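Local coordinates for PUM-HD domain-containing protein (Caenorhabditis elegans, PDB 7CGF) that binds single-stranded RNA through its Pumilio homology domain, the part captured here, and probably recognises 3' untranslated regions of messenger RNAs, at residues E53-K58 against V87-E92; S140-V145 against V171-D176; P212-I217 against Q235-H240; N255-F260 against V286-H291. The protein carries 2 engineered substitutions. One frame throughout, in Å; residues are numbered along the deposited sequence.

Contact 1: E53-K58 against V87-E92; sequences ELASSK and VQKFFE. With nucleotides of chain B.
Gln88 NE2 donates to O4 of U7 of chain B at 2.9 Å, with an N-H...O angle of 174°, close to straight. The same amide nitrogen has a second, weak bond to Asn84 OD1, while Gln88 OE1 accepts from Lys125 NZ, so both ends of the amide are engaged and its flip is set. The chain beyond CG is extended (chi2 -173°), which carries the amide out to the uracil carbonyl. With a leucine in its place, U7 O4 would probably be left without this donor and Lys125 without one acceptor. An Asn and a Gln on the RNA-facing helix are the usual pairing for uracil in Pumilio repeats, consistent with Asn84 and Gln88 here; the helices of such repeats stack side by side and present one face to the RNA. Beside this base contact, helix 83-89 packs on helix 44-56, joining the predicted repeats 69-104 and 32-68. Leu54 is the wedge there, its two methyls taking different partners. Leu54 CD1 lies 3.6 Å from Lys89 CB and also comes within 3.9 Å of Phe90 CE2. Leu54 CD2 meets Phe90 CZ at 3.8 Å, the leucine and phenylalanine side chains crossing at about a right angle. Lys89 bends at chi2 (-59°) and then runs straight, bringing NZ to 4.1 Å from Ala55 CB; its aliphatic root thus borders the leucine while its ammonium end stays near the more exposed alanine. Phe67 and His98 meet the Phe90 ring from outside the two segments.

Contact 2: S140-V145 against V171-D176; sequences SQIRHV and VQFIVD
Arg143 lies across Phe173, and its chain can be followed atom by atom. Arg143 CB itself makes no close approach to the ring, although Arg143 CA comes to 3.8 Å from Phe173 CE2. Arg143 CG makes the first close side-chain touch, 3.5 Å from Phe173 CD2; it stands 4.0 Å from the ring centroid and 27° off the normal, a CH-pi contact over the face. CD and NE continue past the rim, and a bend at chi3 (-131°) brings the guanidinium back over the root of the phenylalanine. Arg143 CZ is then 3.6 Å from Phe173 CB, and Arg143 NH2 closer still at 3.3 Å, with that methylene beneath one face of the guanidinium. The guanidinium and ring planes lie 32° apart, so this is no flat stack. NH1 gives a weak bond to a water that also accepts from Phe173 N. The contact joins the end of helix 132-142 to the first turn of helix 172-178, and the touching residues on both sides fall in the predicted Pumilio repeat 141-176. The Phe173 ring is held between backbone N and carbonyl carbon; Ile174 CG1 covers the face opposite Arg143. A serine here would probably open a gap between Arg143 CG and Ile174 and leave the guanidinium freer to turn. At the ring edge, Ile142 CG2 approaches Phe173 CZ at 4.4 Å.

Contact 3: P212-I217 against Q235-H240; sequences PVIGQI and QHVIEH. With nucleotides of chain B.
Val237 faces both Ile214 and Ile217, one methyl to each, in the helix-to-helix packing of the Pumilio repeat fold. Helix 207-219 here lies against helix 230-240, with all three touching side chains buried. The torsion of the valine explains the division: at chi1 177°, CG1 is anti to the backbone N and CG2 lies beside it, so the two methyls splay to residues three positions apart on the other helix. Val237 CG1 meets Ile214 CG2 at 3.8 Å. Val237 CG2 meets Ile217 CD1 at the same 3.8 Å. The isoleucines have nearly the same conformation, yet use different branches. Ile214 offers its short gamma methyl, whereas Ile217 needs the full length of its other branch, extended at chi2 162°, to arrive with its delta methyl. In both pairs the side chains run past each other in opposite directions rather than meeting end on. Leu202 and Asp245 border Ile214, and Ile249 touches Val237, placing the pair among the neighbouring helices. On helix 230-240, Gln235 serves the RNA instead. It is extended beyond CG, and its NE2 donates to O4 of U3 of chain B at 2.9 Å and 169°.

Contact 4: N255-F260 against V286-H291; sequences NNLFEF and VGAACH
Leu257 places its CD2 methyl over one face of the flat peptide group linking Ala288 to Ala289, almost directly above Ala289 N at 3.6 Å. The other flat group to note, the Phe260 ring, has Asn256 O at its edge, in its plane; that carbonyl also accepts from Phe260 N at 3.0 Å, in the first turn of helix 257-261. The methyl of Leu257 serves two alanines at once: CD2 is 3.7 Å from Ala289 CB and 4.0 Å from Ala288 CB, so it rests in the shallow hollow between them. This is the packing of helix 257-261 on helix 279-290; Leu257 belongs to the predicted Pumilio repeat 252-287, and the two alanines follow directly on its predicted end. The CA atoms of Leu257 and Ala288 are 6.9 Å apart. The leucine reaches across because CG is anti to its own N (chi1 -179°), while chi2 of 64° sets CD2 against the alanines. Met303 and Ile270 flank Leu257 from helices 299-304 and 266-276. Asn256 stands at the N-cap position without a side-chain capping bond; its ND2 instead donates to Arg252 O.

Overall arrangement
The four contacts follow one another in series along the chain, each closing before the next opens, and all lie within the all-helical Pumilio homology domain. Centre-to-centre distances record the elongated array: about 30 Å from contact 1 to contact 2, 20 Å on to contact 3, 22 Å more to contact 4, and 58 Å between the ends. Contacts 2 and 3 alone touch, through Val175 CG1 and Val213 CG2, 4.1 Å apart; contacts 3 and 4 stay about 9 Å apart at their nearest atoms. Contacts 1 and 3 each carry a glutamine bound to a uridine of the same RNA chain, consistent with the stacked helices spacing the base-reading positions along the strand.

Contact 1: E53-K58 against V87-E92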
# COMPACT_ATOMS: atom_id res chain seq x y z
N GLU A 53 -10.09 8.62 29.29
CA GLU A 53 -11.47 8.72 29.76
C GLU A 53 -12.45 8.30 28.68
O GLU A 53 -13.44 7.60 28.97
CB GLU A 53 -11.78 10.14 30.23
CG GLU A 53 -11.06 10.53 31.49
CD GLU A 53 -11.44 9.64 32.65
OE1 GLU A 53 -12.65 9.47 32.89
OE2 GLU A 53 -10.52 9.09 33.29
N LEU A 54 -12.22 8.72 27.44
CA LEU A 54 -13.13 8.34 26.36
C LEU A 54 -13.11 6.84 26.12
O LEU A 54 -14.11 6.27 25.67
CB LEU A 54 -12.76 9.07 25.07
CG LEU A 54 -13.12 10.55 25.07
CD1 LEU A 54 -12.59 11.18 23.79
CD2 LEU A 54 -14.63 10.69 25.14
N ALA A 55 -11.98 6.19 26.40
CA ALA A 55 -11.89 4.75 26.16
C ALA A 55 -12.47 3.95 27.31
O ALA A 55 -13.02 2.87 27.09
CB ALA A 55 -10.43 4.34 25.95
N SER A 56 -12.36 4.47 28.54
CA SER A 56 -12.70 3.71 29.73
C SER A 56 -14.05 4.09 30.34
O SER A 56 -14.58 3.31 31.14
CB SER A 56 -11.61 3.90 30.80
OG SER A 56 -11.73 5.15 31.46
N SER A 57 -14.60 5.25 29.99
CA SER A 57 -15.84 5.69 30.61
C SER A 57 -17.03 4.84 30.16
O SER A 57 -17.18 4.51 28.98
CB SER A 57 -16.12 7.16 30.27
OG SER A 57 -17.41 7.54 30.73
N LYS A 58 -17.88 4.50 31.12
CA LYS A 58 -19.15 3.83 30.87
C LYS A 58 -20.32 4.81 30.80
O LYS A 58 -21.48 4.38 30.74
CB LYS A 58 -19.42 2.80 31.97
CG LYS A 58 -18.64 1.50 31.86
CD LYS A 58 -18.79 0.69 33.15
CE LYS A 58 -18.64 -0.81 32.93
NZ LYS A 58 -19.91 -1.42 32.44
N VAL A 87 -9.94 13.93 18.27
CA VAL A 87 -10.93 13.89 17.20
C VAL A 87 -11.18 12.46 16.75
O VAL A 87 -12.33 12.05 16.55
CB VAL A 87 -10.51 14.78 16.02
CG1 VAL A 87 -11.61 14.76 14.94
CG2 VAL A 87 -10.22 16.22 16.52
N GLN A 88 -10.11 11.66 16.61
CA GLN A 88 -10.28 10.30 16.13
C GLN A 88 -11.15 9.46 17.06
O GLN A 88 -11.82 8.53 16.60
CB GLN A 88 -8.93 9.63 15.97
CG GLN A 88 -8.20 10.10 14.77
CD GLN A 88 -6.93 9.31 14.55
OE1 GLN A 88 -6.97 8.09 14.37
NE2 GLN A 88 -5.79 9.99 14.60
N LYS A 89 -11.13 9.75 18.37
CA LYS A 89 -11.95 8.97 19.29
C LYS A 89 -13.42 9.02 18.92
O LYS A 89 -14.15 8.05 19.18
CB LYS A 89 -11.78 9.48 20.73
CG LYS A 89 -10.47 9.08 21.41
CD LYS A 89 -10.34 7.58 21.46
CE LYS A 89 -9.25 7.12 22.41
NZ LYS A 89 -9.08 5.62 22.34
N PHE A 90 -13.88 10.12 18.35
CA PHE A 90 -15.29 10.24 18.02
C PHE A 90 -15.65 9.69 16.64
O PHE A 90 -16.81 9.82 16.22
CB PHE A 90 -15.73 11.70 18.16
CG PHE A 90 -15.85 12.12 19.60
CD1 PHE A 90 -16.93 11.69 20.36
CD2 PHE A 90 -14.86 12.86 20.19
CE1 PHE A 90 -17.04 12.05 21.70
CE2 PHE A 90 -14.95 13.22 21.53
CZ PHE A 90 -16.05 12.83 22.28
N PHE A 91 -14.70 9.07 15.94
CA PHE A 91 -15.01 8.28 14.76
C PHE A 91 -14.95 6.78 15.04
O PHE A 91 -15.12 5.98 14.12
CB PHE A 91 -14.06 8.63 13.60
CG PHE A 91 -14.44 9.87 12.85
CD1 PHE A 91 -15.70 10.00 12.30
CD2 PHE A 91 -13.52 10.90 12.67
CE1 PHE A 91 -16.05 11.14 11.60
CE2 PHE A 91 -13.86 12.04 11.96
CZ PHE A 91 -15.14 12.16 11.43
N GLU A 92 -14.72 6.39 16.29
CA GLU A 92 -14.62 4.98 16.62
C GLU A 92 -16.00 4.33 16.64
O GLU A 92 -17.04 5.00 16.77
CB GLU A 92 -13.96 4.78 17.99
CG GLU A 92 -12.53 5.30 18.13
CD GLU A 92 -11.50 4.51 17.31
OE1 GLU A 92 -11.77 3.34 16.93
OE2 GLU A 92 -10.42 5.08 17.05
P U B 7 5.83 8.60 10.43
OP1 U B 7 7.19 9.03 10.88
OP2 U B 7 5.46 7.16 10.43
O5' U B 7 4.73 9.30 11.32
C5' U B 7 4.57 8.93 12.67
C4' U B 7 3.87 10.02 13.40
O4' U B 7 2.47 10.03 13.05
C3' U B 7 3.87 9.90 14.91
O3' U B 7 5.08 10.44 15.44
C2' U B 7 2.62 10.69 15.34
O2' U B 7 2.99 12.04 15.65
C1' U B 7 1.74 10.67 14.08
N1 U B 7 0.41 10.02 14.20
C2 U B 7 -0.64 10.82 14.55
O2 U B 7 -0.47 11.99 14.84
N3 U B 7 -1.88 10.22 14.62
C4 U B 7 -2.13 8.89 14.35
O4 U B 7 -3.29 8.46 14.43
C5 U B 7 -0.99 8.13 13.95
C6 U B 7 0.21 8.69 13.89

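Contact 2: S140-V145 against V171-D176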
# COMPACT_ATOMS: atom_id res chain seq x y z
N SER A 140 -16.47 12.98 -1.88
CA SER A 140 -16.94 14.05 -2.76
C SER A 140 -16.05 15.29 -2.65
O SER A 140 -15.96 16.08 -3.61
CB SER A 140 -18.40 14.39 -2.43
OG SER A 140 -18.47 15.26 -1.31
N GLN A 141 -15.38 15.48 -1.51
CA GLN A 141 -14.41 16.55 -1.36
C GLN A 141 -13.04 16.15 -1.89
O GLN A 141 -12.35 16.96 -2.51
CB GLN A 141 -14.31 16.95 0.11
CG GLN A 141 -15.48 17.80 0.57
CD GLN A 141 -15.34 19.23 0.10
OE1 GLN A 141 -15.41 19.52 -1.09
NE2 GLN A 141 -15.11 20.15 1.04
N ILE A 142 -12.62 14.90 -1.63
CA ILE A 142 -11.37 14.38 -2.19
C ILE A 142 -11.37 14.52 -3.70
O ILE A 142 -10.31 14.71 -4.32
CB ILE A 142 -11.17 12.92 -1.72
CG1 ILE A 142 -10.95 12.88 -0.20
CG2 ILE A 142 -10.00 12.26 -2.43
CD1 ILE A 142 -9.69 13.57 0.26
N ARG A 143 -12.56 14.45 -4.32
CA ARG A 143 -12.71 14.60 -5.77
C ARG A 143 -11.98 15.84 -6.29
O ARG A 143 -11.39 15.82 -7.38
CB ARG A 143 -14.20 14.69 -6.11
CG ARG A 143 -14.73 13.62 -7.02
CD ARG A 143 -16.23 13.80 -7.22
NE ARG A 143 -16.93 12.54 -7.01
CZ ARG A 143 -17.15 11.65 -7.97
NH1 ARG A 143 -17.78 10.51 -7.70
NH2 ARG A 143 -16.74 11.90 -9.21
N HIS A 144 -12.02 16.93 -5.52
CA HIS A 144 -11.50 18.21 -5.97
C HIS A 144 -9.99 18.26 -6.04
O HIS A 144 -9.44 19.15 -6.69
CB HIS A 144 -12.01 19.33 -5.06
CG HIS A 144 -13.49 19.41 -5.00
ND1 HIS A 144 -14.19 19.46 -3.81
CD2 HIS A 144 -14.42 19.41 -5.98
CE1 HIS A 144 -15.48 19.52 -4.07
NE2 HIS A 144 -15.65 19.48 -5.38
N VAL A 145 -9.29 17.34 -5.36
CA VAL A 145 -7.84 17.37 -5.28
C VAL A 145 -7.22 16.00 -5.56
O VAL A 145 -6.07 15.76 -5.18
CB VAL A 145 -7.37 17.89 -3.90
CG1 VAL A 145 -7.71 19.37 -3.73
CG2 VAL A 145 -8.04 17.09 -2.77
N VAL A 171 -15.46 4.56 -6.02
CA VAL A 171 -14.11 5.05 -6.29
C VAL A 171 -13.82 5.10 -7.78
O VAL A 171 -12.66 5.21 -8.18
CB VAL A 171 -13.03 4.24 -5.56
CG1 VAL A 171 -13.23 4.36 -4.04
CG2 VAL A 171 -13.05 2.77 -5.99
N GLN A 172 -14.85 4.98 -8.62
CA GLN A 172 -14.65 5.13 -10.06
C GLN A 172 -13.93 6.44 -10.39
O GLN A 172 -13.10 6.48 -11.30
CB GLN A 172 -15.99 5.06 -10.79
CG GLN A 172 -15.84 5.06 -12.31
CD GLN A 172 -15.10 3.86 -12.82
OE1 GLN A 172 -15.38 2.72 -12.44
NE2 GLN A 172 -14.13 4.10 -13.70
N PHE A 173 -14.20 7.52 -9.63
CA PHE A 173 -13.54 8.79 -9.91
C PHE A 173 -12.04 8.70 -9.71
O PHE A 173 -11.28 9.46 -10.34
CB PHE A 173 -14.15 9.92 -9.07
CG PHE A 173 -13.66 9.97 -7.64
CD1 PHE A 173 -14.28 9.22 -6.65
CD2 PHE A 173 -12.61 10.80 -7.29
CE1 PHE A 173 -13.84 9.28 -5.34
CE2 PHE A 173 -12.16 10.87 -5.97
CZ PHE A 173 -12.78 10.11 -5.00
N ILE A 174 -11.58 7.79 -8.84
CA ILE A 174 -10.14 7.58 -8.67
C ILE A 174 -9.57 6.79 -9.84
O ILE A 174 -8.48 7.11 -10.35
CB ILE A 174 -9.86 6.85 -7.33
CG1 ILE A 174 -10.36 7.70 -6.16
CG2 ILE A 174 -8.37 6.47 -7.22
CD1 ILE A 174 -10.39 6.93 -4.81
N VAL A 175 -10.29 5.77 -10.30
CA VAL A 175 -9.87 5.02 -11.48
C VAL A 175 -9.80 5.95 -12.69
O VAL A 175 -8.83 5.91 -13.46
CB VAL A 175 -10.83 3.84 -11.71
CG1 VAL A 175 -10.49 3.10 -13.00
CG2 VAL A 175 -10.77 2.86 -10.52
N ASP A 176 -10.81 6.81 -12.87
CA ASP A 176 -10.81 7.74 -14.00
C ASP A 176 -9.70 8.77 -13.88
O ASP A 176 -9.30 9.38 -14.89
CB ASP A 176 -12.16 8.47 -14.12
CG ASP A 176 -13.32 7.54 -14.48
OD1 ASP A 176 -13.07 6.40 -14.91
OD2 ASP A 176 -14.49 7.96 -14.33
O HOH W 1 -17.04 7.54 -8.42

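Contact 3: P212-I217 against Q235-H240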
# COMPACT_ATOMS: atom_id res chain seq x y z
N PRO A 212 -8.82 -1.44 -17.96
CA PRO A 212 -8.10 -0.34 -18.62
C PRO A 212 -6.86 0.12 -17.86
O PRO A 212 -5.93 0.63 -18.48
CB PRO A 212 -9.15 0.77 -18.71
CG PRO A 212 -10.14 0.44 -17.64
CD PRO A 212 -10.17 -1.05 -17.53
N VAL A 213 -6.84 -0.00 -16.53
CA VAL A 213 -5.64 0.34 -15.77
C VAL A 213 -4.50 -0.59 -16.17
O VAL A 213 -3.38 -0.15 -16.48
CB VAL A 213 -5.93 0.27 -14.26
CG1 VAL A 213 -4.64 0.39 -13.44
CG2 VAL A 213 -6.92 1.36 -13.86
N ILE A 214 -4.78 -1.89 -16.17
CA ILE A 214 -3.77 -2.86 -16.59
C ILE A 214 -3.37 -2.61 -18.04
O ILE A 214 -2.20 -2.77 -18.40
CB ILE A 214 -4.32 -4.28 -16.36
CG1 ILE A 214 -4.41 -4.52 -14.84
CG2 ILE A 214 -3.42 -5.35 -17.04
CD1 ILE A 214 -5.25 -5.74 -14.44
N GLY A 215 -4.32 -2.21 -18.88
CA GLY A 215 -3.98 -1.95 -20.27
C GLY A 215 -2.96 -0.84 -20.44
O GLY A 215 -2.07 -0.91 -21.29
N GLN A 216 -3.06 0.20 -19.60
CA GLN A 216 -2.07 1.28 -19.62
C GLN A 216 -0.71 0.77 -19.17
O GLN A 216 0.32 1.12 -19.76
CB GLN A 216 -2.50 2.44 -18.72
CG GLN A 216 -3.36 3.55 -19.33
CD GLN A 216 -3.14 3.76 -20.82
OE1 GLN A 216 -3.79 3.11 -21.62
NE2 GLN A 216 -2.24 4.67 -21.20
N ILE A 217 -0.68 -0.04 -18.11
CA ILE A 217 0.59 -0.60 -17.64
C ILE A 217 1.27 -1.39 -18.75
O ILE A 217 2.48 -1.28 -18.96
CB ILE A 217 0.36 -1.44 -16.37
CG1 ILE A 217 -0.13 -0.56 -15.22
CG2 ILE A 217 1.65 -2.17 -15.98
CD1 ILE A 217 -0.78 -1.31 -14.08
N GLN A 235 4.19 -6.61 -10.36
CA GLN A 235 3.94 -7.81 -9.58
C GLN A 235 2.47 -7.91 -9.17
O GLN A 235 1.90 -9.00 -9.17
CB GLN A 235 4.86 -7.86 -8.36
CG GLN A 235 6.30 -8.09 -8.79
CD GLN A 235 7.19 -8.22 -7.59
OE1 GLN A 235 7.08 -9.18 -6.82
NE2 GLN A 235 8.05 -7.22 -7.40
N HIS A 236 1.83 -6.77 -8.90
CA HIS A 236 0.41 -6.78 -8.57
C HIS A 236 -0.46 -7.14 -9.77
O HIS A 236 -1.51 -7.78 -9.58
CB HIS A 236 0.01 -5.42 -7.98
CG HIS A 236 0.21 -5.34 -6.50
ND1 HIS A 236 1.46 -5.41 -5.92
CD2 HIS A 236 -0.67 -5.25 -5.48
CE1 HIS A 236 1.34 -5.34 -4.61
NE2 HIS A 236 0.05 -5.25 -4.31
N VAL A 237 -0.07 -6.75 -10.99
CA VAL A 237 -0.77 -7.19 -12.20
C VAL A 237 -0.70 -8.71 -12.34
O VAL A 237 -1.70 -9.37 -12.61
CB VAL A 237 -0.20 -6.50 -13.45
CG1 VAL A 237 -0.93 -7.04 -14.72
CG2 VAL A 237 -0.38 -5.00 -13.34
N ILE A 238 0.50 -9.28 -12.17
CA ILE A 238 0.64 -10.73 -12.23
C ILE A 238 -0.32 -11.41 -11.26
O ILE A 238 -1.02 -12.38 -11.62
CB ILE A 238 2.10 -11.13 -11.95
CG1 ILE A 238 2.97 -10.68 -13.13
CG2 ILE A 238 2.21 -12.66 -11.74
CD1 ILE A 238 4.49 -10.60 -12.81
N GLU A 239 -0.42 -10.90 -10.04
CA GLU A 239 -1.26 -11.57 -9.06
C GLU A 239 -2.74 -11.33 -9.30
O GLU A 239 -3.55 -12.26 -9.22
CB GLU A 239 -0.88 -11.13 -7.65
CG GLU A 239 -1.69 -11.86 -6.59
CD GLU A 239 -1.11 -11.73 -5.22
OE1 GLU A 239 -0.00 -11.16 -5.07
OE2 GLU A 239 -1.76 -12.22 -4.27
N HIS A 240 -3.12 -10.09 -9.62
CA HIS A 240 -4.52 -9.69 -9.62
C HIS A 240 -5.12 -9.51 -11.01
O HIS A 240 -6.32 -9.22 -11.12
CB HIS A 240 -4.68 -8.39 -8.81
CG HIS A 240 -4.31 -8.55 -7.38
ND1 HIS A 240 -5.12 -9.19 -6.47
CD2 HIS A 240 -3.21 -8.15 -6.68
CE1 HIS A 240 -4.55 -9.18 -5.28
NE2 HIS A 240 -3.38 -8.56 -5.38
P U B 3 19.16 -4.44 -1.95
OP1 U B 3 19.38 -2.97 -2.00
OP2 U B 3 19.34 -5.18 -0.69
O5' U B 3 17.69 -4.83 -2.41
C5' U B 3 16.55 -4.51 -1.62
C4' U B 3 15.65 -3.60 -2.40
O4' U B 3 15.15 -4.28 -3.57
C3' U B 3 14.40 -3.12 -1.69
O3' U B 3 14.70 -2.03 -0.83
C2' U B 3 13.49 -2.72 -2.85
O2' U B 3 13.82 -1.42 -3.30
C1' U B 3 13.91 -3.71 -3.94
N1 U B 3 12.91 -4.77 -4.21
C2 U B 3 12.04 -4.43 -5.24
O2 U B 3 12.13 -3.36 -5.82
N3 U B 3 11.09 -5.38 -5.54
C4 U B 3 10.92 -6.59 -4.91
O4 U B 3 10.03 -7.35 -5.27
C5 U B 3 11.86 -6.87 -3.86
C6 U B 3 12.80 -5.96 -3.54

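Contact 4: N255-F260 against V286-H291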
# COMPACT_ATOMS: atom_id res chain seq x y z
N ASN A 255 10.44 -14.16 -23.77
CA ASN A 255 11.10 -13.74 -24.99
C ASN A 255 12.28 -12.81 -24.73
O ASN A 255 13.12 -12.64 -25.62
CB ASN A 255 10.11 -13.06 -25.94
CG ASN A 255 9.11 -14.03 -26.54
OD1 ASN A 255 9.35 -15.24 -26.57
ND2 ASN A 255 8.00 -13.51 -27.04
N ASN A 256 12.36 -12.22 -23.55
CA ASN A 256 13.42 -11.28 -23.21
C ASN A 256 14.04 -11.64 -21.87
O ASN A 256 14.36 -10.76 -21.07
CB ASN A 256 12.90 -9.85 -23.20
CG ASN A 256 12.32 -9.45 -24.55
OD1 ASN A 256 13.06 -9.01 -25.43
ND2 ASN A 256 11.02 -9.62 -24.71
N LEU A 257 14.25 -12.94 -21.64
CA LEU A 257 14.51 -13.45 -20.29
C LEU A 257 15.83 -12.92 -19.73
O LEU A 257 15.89 -12.52 -18.56
CB LEU A 257 14.51 -14.98 -20.29
CG LEU A 257 14.76 -15.64 -18.93
CD1 LEU A 257 13.65 -15.33 -17.94
CD2 LEU A 257 14.94 -17.15 -19.07
N PHE A 258 16.89 -12.93 -20.53
CA PHE A 258 18.17 -12.48 -20.01
C PHE A 258 18.12 -11.01 -19.61
O PHE A 258 18.61 -10.64 -18.53
CB PHE A 258 19.28 -12.72 -21.03
CG PHE A 258 20.63 -12.41 -20.50
CD1 PHE A 258 21.24 -13.27 -19.60
CD2 PHE A 258 21.29 -11.25 -20.87
CE1 PHE A 258 22.49 -12.98 -19.08
CE2 PHE A 258 22.54 -10.97 -20.35
CZ PHE A 258 23.13 -11.83 -19.46
N GLU A 259 17.51 -10.17 -20.43
CA GLU A 259 17.44 -8.75 -20.10
C GLU A 259 16.62 -8.51 -18.84
O GLU A 259 17.04 -7.76 -17.96
CB GLU A 259 16.88 -7.96 -21.28
CG GLU A 259 17.88 -7.78 -22.42
CD GLU A 259 19.21 -7.22 -21.93
OE1 GLU A 259 19.21 -6.11 -21.34
OE2 GLU A 259 20.25 -7.90 -22.12
N PHE A 260 15.46 -9.17 -18.72
CA PHE A 260 14.64 -8.97 -17.52
C PHE A 260 15.35 -9.47 -16.27
O PHE A 260 15.28 -8.84 -15.21
CB PHE A 260 13.28 -9.67 -17.67
CG PHE A 260 12.23 -8.81 -18.32
CD1 PHE A 260 12.16 -8.72 -19.70
CD2 PHE A 260 11.31 -8.14 -17.55
CE1 PHE A 260 11.19 -7.94 -20.30
CE2 PHE A 260 10.33 -7.36 -18.14
CZ PHE A 260 10.29 -7.25 -19.53
N VAL A 286 11.22 -21.77 -18.24
CA VAL A 286 12.25 -22.82 -18.25
C VAL A 286 12.77 -23.07 -19.66
O VAL A 286 13.98 -23.19 -19.88
CB VAL A 286 11.70 -24.10 -17.61
CG1 VAL A 286 12.69 -25.25 -17.80
CG2 VAL A 286 11.44 -23.89 -16.12
N GLY A 287 11.87 -23.15 -20.64
CA GLY A 287 12.31 -23.39 -22.01
C GLY A 287 13.18 -22.28 -22.55
O GLY A 287 14.16 -22.53 -23.26
N ALA A 288 12.84 -21.03 -22.22
CA ALA A 288 13.67 -19.90 -22.62
C ALA A 288 15.04 -20.00 -21.97
O ALA A 288 16.07 -19.71 -22.61
CB ALA A 288 13.00 -18.59 -22.23
N ALA A 289 15.08 -20.41 -20.70
CA ALA A 289 16.34 -20.45 -19.96
C ALA A 289 17.26 -21.55 -20.47
O ALA A 289 18.48 -21.39 -20.45
CB ALA A 289 16.06 -20.65 -18.47
N CYS A 290 16.70 -22.66 -20.94
CA CYS A 290 17.51 -23.81 -21.33
C CYS A 290 17.80 -23.87 -22.81
O CYS A 290 18.50 -24.79 -23.25
CB CYS A 290 16.82 -25.11 -20.90
SG CYS A 290 16.67 -25.30 -19.14
N HIS A 291 17.32 -22.91 -23.60
CA HIS A 291 17.41 -23.02 -25.05
C HIS A 291 18.86 -22.98 -25.51
O HIS A 291 19.64 -22.13 -25.07
CB HIS A 291 16.61 -21.91 -25.73
CG HIS A 291 16.27 -22.21 -27.15
ND1 HIS A 291 16.98 -21.70 -28.22
CD2 HIS A 291 15.31 -23.00 -27.69
CE1 HIS A 291 16.46 -22.15 -29.34
NE2 HIS A 291 15.45 -22.94 -29.05